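Local coordinates for pectate lyase 47 (Bacillus sp. TS-47, PDB 1VBL), which probably cleaves pectate, the polygalacturonate backbone of plant pectin, by calcium-dependent beta-elimination, as a thermostable secreted enzyme of polysaccharide lyase family 1, at residues A[68-73]-A[81-86]; A[357-360]-A[365-368]. One frame throughout, in Å; residues are numbered along the deposited sequence.

Contact 1 of 2, residues A[68-73]-A[81-86]; sequences DLNVDD and DFYKDP
N70 brings its amide to the hydroxyl edge of the Y83 ring, close to the ring plane, on the buried side of this contact. Here a loop leaving strand 66-68 of the parallel beta-helix packs against the short helix 80-83, with helix 110-126 alongside, away from the calcium site. Amide and ring planes are only 15° apart. As modelled, ND2 of N70 lies 2.5 Å from OH of Y83, but the amide is probably turned over, so the details of this polar approach remain doubtful; the hydroxyl of Y171 lies near the amide as well. The tyrosine reaches the loop because its CG stands anti to its own carbonyl carbon (chi1 -57°), and V78 and I126 touch both residues. On the loop side, N of N70 donates to OD1 of D68 at 2.9 Å, an Asx turn, and N70 itself centres an inverse gamma turn.

The other half is looser and lies nearer solvent. Here CB of D72 comes no nearer than 4.2 Å to CE1 of F82, at an oblique angle to the ring. CD2 of F82 also sits 3.7 Å above one face of the Y83 ring, offset toward the rim, and K121 makes a cation-pi contact with the F82 ring.

This chemistry implies a division of labour: two polar ends lie close together on the inner side, with aliphatic V78 and I126 against them and R125 also touching Y83, whereas the outer side has slight van der Waals contact, the D72 carboxylate turning its OD1 to the backbone nitrogens of N74 and Q76.

Contact 2 of 2, residues A[357-360]-A[365-368]; sequences TIVD and RRYI
I358 lays its CG1 over one face of the Y367 ring, displaced toward the rim, in a CH-pi contact of 3.8 Å from CG1 to the ring centroid. With CG1 anti to the carbonyl carbon (chi1 -70°), the branch heads for the ring, and CD1 of I358 continues across it to 3.9 Å from CZ of Y367. An alanine here would take away both carbons and would probably strip the CH-pi contact from this face and let the ring turn more easily.

I358 and Y367 form an antiparallel non-hydrogen-bonded pair of the hairpin made by strands 351-361 and 364-367. V359 and R366 are the hydrogen-bonded pair beside them: N of V359 donates to O of R366 at 2.9 Å and 169°, and N of R366 returns a bond of 3.0 Å to O of V359. Past the tyrosine, N of I368 donates to O of T357 at 2.8 Å, while a water links N of T357 to O of I368 where the return bond would lie.

On the face bearing V359, CG1 of V359 lies over one face of the R366 guanidinium, offset toward its rim, 3.6 Å from NE of R366. The arginine bends at chi2 (-70°) to lie alongside the valine, and N363 in the turn binds its NH1. CG2 of I368 packs on CG1 of V359 too. On the face of I358 and Y367, D360 and R365 merely bring opposite charges near each other, for OD2 of D360 lies well out of the guanidinium plane and is hydrogen-bonded to Y329 of the adjoining parallel strand 322-332.

Backbone bonds thus fix the register, while the aliphatic branches cover the flat groups of longer, more exposed side chains at the edge of the beta-helix.

The two contacts illustrate how segments at the periphery of one beta-helix are joined by different chemistry. They lie on opposite sides of the chain's centre, their own centres about 48 Å apart, and share no structural element. Both are partly buried and away from the calcium site formed by D190, D229 and D233. Contact 1 joins a loop to a short helix through a few side-chain contacts, and draws on helix 110-126 for much of its setting. Contact 2 is a regular antiparallel hairpin, continuous with the parallel strands through strand 351-361, buries roughly three times as much surface, and relies on main-chain hydrogen bonds with side chains packed on both faces.

Contact 1 of 2, residues A[68-73]-A[81-86]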
ATOM      1  N   ASP A  68      -7.471  -8.391  15.469  1.00 15.27           N
ATOM      2  CA  ASP A  68      -6.176  -9.015  15.235  1.00 16.13           C
ATOM      3  C   ASP A  68      -6.457 -10.234  14.360  1.00 16.16           C
ATOM      4  O   ASP A  68      -7.217 -11.121  14.751  1.00 14.93           O
ATOM      5  CB  ASP A  68      -5.568  -9.453  16.572  1.00 16.53           C
ATOM      6  CG  ASP A  68      -4.154  -9.991  16.437  1.00 20.64           C
ATOM      7  OD1 ASP A  68      -3.669 -10.177  15.298  1.00 18.88           O
ATOM      8  OD2 ASP A  68      -3.524 -10.234  17.490  1.00 19.53           O
ATOM      9  N   LEU A  69      -5.852 -10.273  13.177  1.00 15.87           N
ATOM     10  CA  LEU A  69      -6.055 -11.377  12.247  1.00 15.80           C
ATOM     11  C   LEU A  69      -5.110 -12.540  12.503  1.00 15.40           C
ATOM     12  O   LEU A  69      -5.269 -13.618  11.932  1.00 15.99           O
ATOM     13  CB  LEU A  69      -5.887 -10.878  10.809  1.00 14.13           C
ATOM     14  CG  LEU A  69      -6.916  -9.819  10.410  1.00 15.35           C
ATOM     15  CD1 LEU A  69      -6.612  -9.278   9.016  1.00 14.94           C
ATOM     16  CD2 LEU A  69      -8.307 -10.439  10.466  1.00 15.67           C
ATOM     17  N   ASN A  70      -4.125 -12.313  13.364  1.00 16.69           N
ATOM     18  CA  ASN A  70      -3.141 -13.333  13.707  1.00 18.41           C
ATOM     19  C   ASN A  70      -3.651 -14.122  14.922  1.00 19.37           C
ATOM     20  O   ASN A  70      -2.999 -14.160  15.967  1.00 20.99           O
ATOM     21  CB  ASN A  70      -1.814 -12.650  14.048  1.00 22.12           C
ATOM     22  CG  ASN A  70      -0.618 -13.558  13.868  1.00 23.42           C
ATOM     23  OD1 ASN A  70       0.374 -13.435  14.587  1.00 26.47           O
ATOM     24  ND2 ASN A  70      -0.692 -14.460  12.894  1.00 19.57           N
ATOM     25  N   VAL A  71      -4.822 -14.741  14.779  1.00 17.71           N
ATOM     26  CA  VAL A  71      -5.429 -15.507  15.866  1.00 18.39           C
ATOM     27  C   VAL A  71      -6.003 -16.827  15.360  1.00 20.95           C
ATOM     28  O   VAL A  71      -6.287 -16.970  14.166  1.00 19.60           O
ATOM     29  CB  VAL A  71      -6.577 -14.712  16.536  1.00 17.95           C
ATOM     30  CG1 VAL A  71      -6.049 -13.395  17.093  1.00 19.05           C
ATOM     31  CG2 VAL A  71      -7.687 -14.446  15.526  1.00 18.68           C
ATOM     32  N   ASP A  72      -6.182 -17.791  16.262  1.00 21.88           N
ATOM     33  CA  ASP A  72      -6.739 -19.073  15.857  1.00 24.63           C
ATOM     34  C   ASP A  72      -8.247 -18.969  15.687  1.00 26.23           C
ATOM     35  O   ASP A  72      -8.821 -17.884  15.797  1.00 25.90           O
ATOM     36  CB  ASP A  72      -6.385 -20.184  16.859  1.00 24.78           C
ATOM     37  CG  ASP A  72      -6.823 -19.869  18.279  1.00 26.72           C
ATOM     38  OD1 ASP A  72      -7.928 -19.324  18.465  1.00 25.56           O
ATOM     39  OD2 ASP A  72      -6.059 -20.190  19.215  1.00 28.08           O
ATOM     40  N   ASP A  73      -8.891 -20.099  15.420  1.00 29.00           N
ATOM     41  CA  ASP A  73     -10.330 -20.110  15.212  1.00 30.95           C
ATOM     42  C   ASP A  73     -11.135 -19.771  16.462  1.00 31.40           C
ATOM     43  O   ASP A  73     -12.342 -19.544  16.389  1.00 31.93           O
ATOM     44  CB  ASP A  73     -10.748 -21.459  14.629  1.00 34.42           C
ATOM     45  CG  ASP A  73     -10.083 -21.732  13.293  1.00 38.37           C
ATOM     46  OD1 ASP A  73     -10.257 -20.905  12.369  1.00 40.12           O
ATOM     47  OD2 ASP A  73      -9.379 -22.759  13.168  1.00 39.47           O
ATOM     48  N   ASP A  81       5.117 -20.319  16.194  1.00 20.62           N
ATOM     49  CA  ASP A  81       5.081 -21.740  16.522  1.00 21.78           C
ATOM     50  C   ASP A  81       3.819 -22.407  15.970  1.00 20.65           C
ATOM     51  O   ASP A  81       3.841 -23.574  15.569  1.00 17.71           O
ATOM     52  CB  ASP A  81       5.168 -21.930  18.041  1.00 24.41           C
ATOM     53  CG  ASP A  81       4.009 -21.283  18.789  1.00 29.43           C
ATOM     54  OD1 ASP A  81       3.635 -20.136  18.459  1.00 31.18           O
ATOM     55  OD2 ASP A  81       3.477 -21.921  19.726  1.00 32.22           O
ATOM     56  N   PHE A  82       2.727 -21.650  15.943  1.00 17.53           N
ATOM     57  CA  PHE A  82       1.447 -22.138  15.440  1.00 16.80           C
ATOM     58  C   PHE A  82       1.541 -22.439  13.943  1.00 15.76           C
ATOM     59  O   PHE A  82       0.975 -23.418  13.452  1.00 14.80           O
ATOM     60  CB  PHE A  82       0.372 -21.072  15.692  1.00 17.41           C
ATOM     61  CG  PHE A  82      -0.983 -21.423  15.152  1.00 18.63           C
ATOM     62  CD1 PHE A  82      -1.890 -22.146  15.921  1.00 19.99           C
ATOM     63  CD2 PHE A  82      -1.366 -21.003  13.881  1.00 19.19           C
ATOM     64  CE1 PHE A  82      -3.164 -22.448  15.432  1.00 20.03           C
ATOM     65  CE2 PHE A  82      -2.634 -21.299  13.382  1.00 18.90           C
ATOM     66  CZ  PHE A  82      -3.536 -22.021  14.160  1.00 20.13           C
ATOM     67  N   TYR A  83       2.272 -21.596  13.224  1.00 15.50           N
ATOM     68  CA  TYR A  83       2.416 -21.752  11.779  1.00 16.15           C
ATOM     69  C   TYR A  83       3.585 -22.610  11.313  1.00 15.66           C
ATOM     70  O   TYR A  83       3.559 -23.140  10.204  1.00 14.60           O
ATOM     71  CB  TYR A  83       2.571 -20.382  11.122  1.00 15.03           C
ATOM     72  CG  TYR A  83       1.445 -19.413  11.384  1.00 13.82           C
ATOM     73  CD1 TYR A  83       1.654 -18.269  12.156  1.00 12.85           C
ATOM     74  CD2 TYR A  83       0.189 -19.603  10.813  1.00 13.35           C
ATOM     75  CE1 TYR A  83       0.640 -17.335  12.345  1.00 13.54           C
ATOM     76  CE2 TYR A  83      -0.832 -18.675  10.996  1.00 13.71           C
ATOM     77  CZ  TYR A  83      -0.598 -17.544  11.760  1.00 13.02           C
ATOM     78  OH  TYR A  83      -1.593 -16.615  11.925  1.00 16.81           O
ATOM     79  N   LYS A  84       4.605 -22.733  12.156  1.00 16.35           N
ATOM     80  CA  LYS A  84       5.819 -23.460  11.807  1.00 17.48           C
ATOM     81  C   LYS A  84       5.679 -24.905  11.331  1.00 17.67           C
ATOM     82  O   LYS A  84       5.086 -25.751  12.007  1.00 17.25           O
ATOM     83  CB  LYS A  84       6.805 -23.408  12.980  1.00 20.73           C
ATOM     84  CG  LYS A  84       8.225 -23.818  12.608  1.00 24.96           C
ATOM     85  CD  LYS A  84       9.177 -23.749  13.797  1.00 29.26           C
ATOM     86  CE  LYS A  84       9.000 -24.931  14.742  1.00 30.39           C
ATOM     87  NZ  LYS A  84       9.283 -26.235  14.066  1.00 32.11           N
ATOM     88  N   ASP A  85       6.242 -25.172  10.157  1.00 16.15           N
ATOM     89  CA  ASP A  85       6.237 -26.511   9.572  1.00 17.24           C
ATOM     90  C   ASP A  85       7.161 -27.375  10.441  1.00 16.01           C
ATOM     91  O   ASP A  85       8.157 -26.886  10.972  1.00 15.89           O
ATOM     92  CB  ASP A  85       6.784 -26.450   8.139  1.00 17.43           C
ATOM     93  CG  ASP A  85       6.774 -27.799   7.445  1.00 17.48           C
ATOM     94  OD1 ASP A  85       5.720 -28.181   6.887  1.00 16.62           O
ATOM     95  OD2 ASP A  85       7.823 -28.480   7.462  1.00 15.09           O
ATOM     96  N   PRO A  86       6.846 -28.670  10.591  1.00 17.90           N
ATOM     97  CA  PRO A  86       7.667 -29.580  11.403  1.00 18.45           C
ATOM     98  C   PRO A  86       9.119 -29.657  10.923  1.00 18.36           C
ATOM     99  O   PRO A  86      10.029 -29.955  11.699  1.00 19.10           O
ATOM    100  CB  PRO A  86       6.959 -30.927  11.246  1.00 18.35           C
ATOM    101  CG  PRO A  86       5.551 -30.551  10.922  1.00 22.43           C
ATOM    102  CD  PRO A  86       5.705 -29.383   9.995  1.00 18.33           C
TER

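Contact 2 of 2, residues A[357-360]-A[365-368]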
ATOM      1  N   THR A 357       4.474  21.881  -7.587  1.00 10.53           N
ATOM      2  CA  THR A 357       5.161  21.235  -6.475  1.00  9.69           C
ATOM      3  C   THR A 357       5.877  22.245  -5.585  1.00 11.33           C
ATOM      4  O   THR A 357       6.555  23.154  -6.072  1.00 10.82           O
ATOM      5  CB  THR A 357       6.235  20.221  -6.957  1.00 10.33           C
ATOM      6  OG1 THR A 357       5.626  19.208  -7.767  1.00 12.03           O
ATOM      7  CG2 THR A 357       6.908  19.559  -5.763  1.00 10.63           C
ATOM      8  N   ILE A 358       5.715  22.088  -4.277  1.00  9.78           N
ATOM      9  CA  ILE A 358       6.403  22.950  -3.336  1.00 11.23           C
ATOM     10  C   ILE A 358       7.313  22.079  -2.488  1.00 11.86           C
ATOM     11  O   ILE A 358       6.937  20.976  -2.096  1.00 11.00           O
ATOM     12  CB  ILE A 358       5.442  23.679  -2.372  1.00 11.95           C
ATOM     13  CG1 ILE A 358       4.636  24.738  -3.124  1.00 12.86           C
ATOM     14  CG2 ILE A 358       6.244  24.329  -1.231  1.00 11.94           C
ATOM     15  CD1 ILE A 358       3.674  25.519  -2.222  1.00 13.94           C
ATOM     16  N   VAL A 359       8.520  22.565  -2.230  1.00 12.69           N
ATOM     17  CA  VAL A 359       9.444  21.844  -1.372  1.00 13.66           C
ATOM     18  C   VAL A 359       9.737  22.807  -0.229  1.00 14.40           C
ATOM     19  O   VAL A 359      10.020  23.986  -0.451  1.00 13.62           O
ATOM     20  CB  VAL A 359      10.756  21.448  -2.103  1.00 15.06           C
ATOM     21  CG1 VAL A 359      11.545  22.686  -2.514  1.00 15.59           C
ATOM     22  CG2 VAL A 359      11.590  20.560  -1.195  1.00 18.54           C
ATOM     23  N   ASP A 360       9.622  22.303   0.994  1.00 13.88           N
ATOM     24  CA  ASP A 360       9.847  23.102   2.192  1.00 16.45           C
ATOM     25  C   ASP A 360      11.067  22.529   2.901  1.00 15.46           C
ATOM     26  O   ASP A 360      10.971  21.502   3.575  1.00 15.92           O
ATOM     27  CB  ASP A 360       8.618  23.006   3.101  1.00 17.97           C
ATOM     28  CG  ASP A 360       8.632  24.021   4.225  1.00 22.24           C
ATOM     29  OD1 ASP A 360       9.719  24.328   4.757  1.00 24.05           O
ATOM     30  OD2 ASP A 360       7.537  24.501   4.589  1.00 24.89           O
ATOM     31  N   ARG A 365      11.570  27.603   1.446  1.00 21.67           N
ATOM     32  CA  ARG A 365      10.329  27.018   0.967  1.00 22.99           C
ATOM     33  C   ARG A 365       9.996  27.664  -0.374  1.00 20.61           C
ATOM     34  O   ARG A 365       9.983  28.888  -0.484  1.00 19.30           O
ATOM     35  CB  ARG A 365       9.226  27.302   1.983  1.00 26.30           C
ATOM     36  CG  ARG A 365       7.818  27.041   1.512  1.00 29.36           C
ATOM     37  CD  ARG A 365       6.835  27.640   2.501  1.00 32.89           C
ATOM     38  NE  ARG A 365       5.464  27.582   2.015  1.00 37.22           N
ATOM     39  CZ  ARG A 365       4.476  28.341   2.478  1.00 38.77           C
ATOM     40  NH1 ARG A 365       4.709  29.222   3.444  1.00 39.09           N
ATOM     41  NH2 ARG A 365       3.258  28.222   1.972  1.00 39.68           N
ATOM     42  N   ARG A 366       9.735  26.855  -1.396  1.00 19.15           N
ATOM     43  CA  ARG A 366       9.412  27.416  -2.702  1.00 17.40           C
ATOM     44  C   ARG A 366       8.881  26.398  -3.688  1.00 15.51           C
ATOM     45  O   ARG A 366       8.978  25.195  -3.467  1.00 12.98           O
ATOM     46  CB  ARG A 366      10.648  28.074  -3.320  1.00 20.13           C
ATOM     47  CG  ARG A 366      11.680  27.093  -3.872  1.00 23.53           C
ATOM     48  CD  ARG A 366      12.399  26.332  -2.774  1.00 28.73           C
ATOM     49  NE  ARG A 366      13.537  25.580  -3.297  1.00 32.47           N
ATOM     50  CZ  ARG A 366      14.457  24.987  -2.543  1.00 33.41           C
ATOM     51  NH1 ARG A 366      14.377  25.055  -1.220  1.00 33.96           N
ATOM     52  NH2 ARG A 366      15.461  24.331  -3.111  1.00 34.54           N
ATOM     53  N   TYR A 367       8.308  26.899  -4.777  1.00 14.09           N
ATOM     54  CA  TYR A 367       7.814  26.034  -5.833  1.00 14.66           C
ATOM     55  C   TYR A 367       9.055  25.502  -6.522  1.00 15.34           C
ATOM     56  O   TYR A 367      10.065  26.205  -6.632  1.00 13.80           O
ATOM     57  CB  TYR A 367       6.969  26.814  -6.840  1.00 15.71           C
ATOM     58  CG  TYR A 367       5.552  27.049  -6.384  1.00 15.64           C
ATOM     59  CD1 TYR A 367       5.175  28.255  -5.795  1.00 17.34           C
ATOM     60  CD2 TYR A 367       4.591  26.048  -6.515  1.00 14.67           C
ATOM     61  CE1 TYR A 367       3.864  28.457  -5.345  1.00 17.63           C
ATOM     62  CE2 TYR A 367       3.287  26.237  -6.072  1.00 15.14           C
ATOM     63  CZ  TYR A 367       2.929  27.441  -5.489  1.00 14.58           C
ATOM     64  OH  TYR A 367       1.637  27.618  -5.050  1.00 14.28           O
ATOM     65  N   ILE A 368       8.987  24.266  -6.994  1.00 14.33           N
ATOM     66  CA  ILE A 368      10.134  23.671  -7.653  1.00 15.19           C
ATOM     67  C   ILE A 368       9.700  22.720  -8.756  1.00 15.84           C
ATOM     68  O   ILE A 368       8.623  22.121  -8.692  1.00 16.09           O
ATOM     69  CB  ILE A 368      11.006  22.906  -6.630  1.00 14.94           C
ATOM     70  CG1 ILE A 368      12.250  22.330  -7.312  1.00 16.13           C
ATOM     71  CG2 ILE A 368      10.188  21.790  -5.981  1.00 14.27           C
ATOM     72  CD1 ILE A 368      13.224  21.688  -6.337  1.00 18.25           C
TER
HETATM   73  O   HOH W   1       6.289  21.662 -10.050  1.00 12.32           O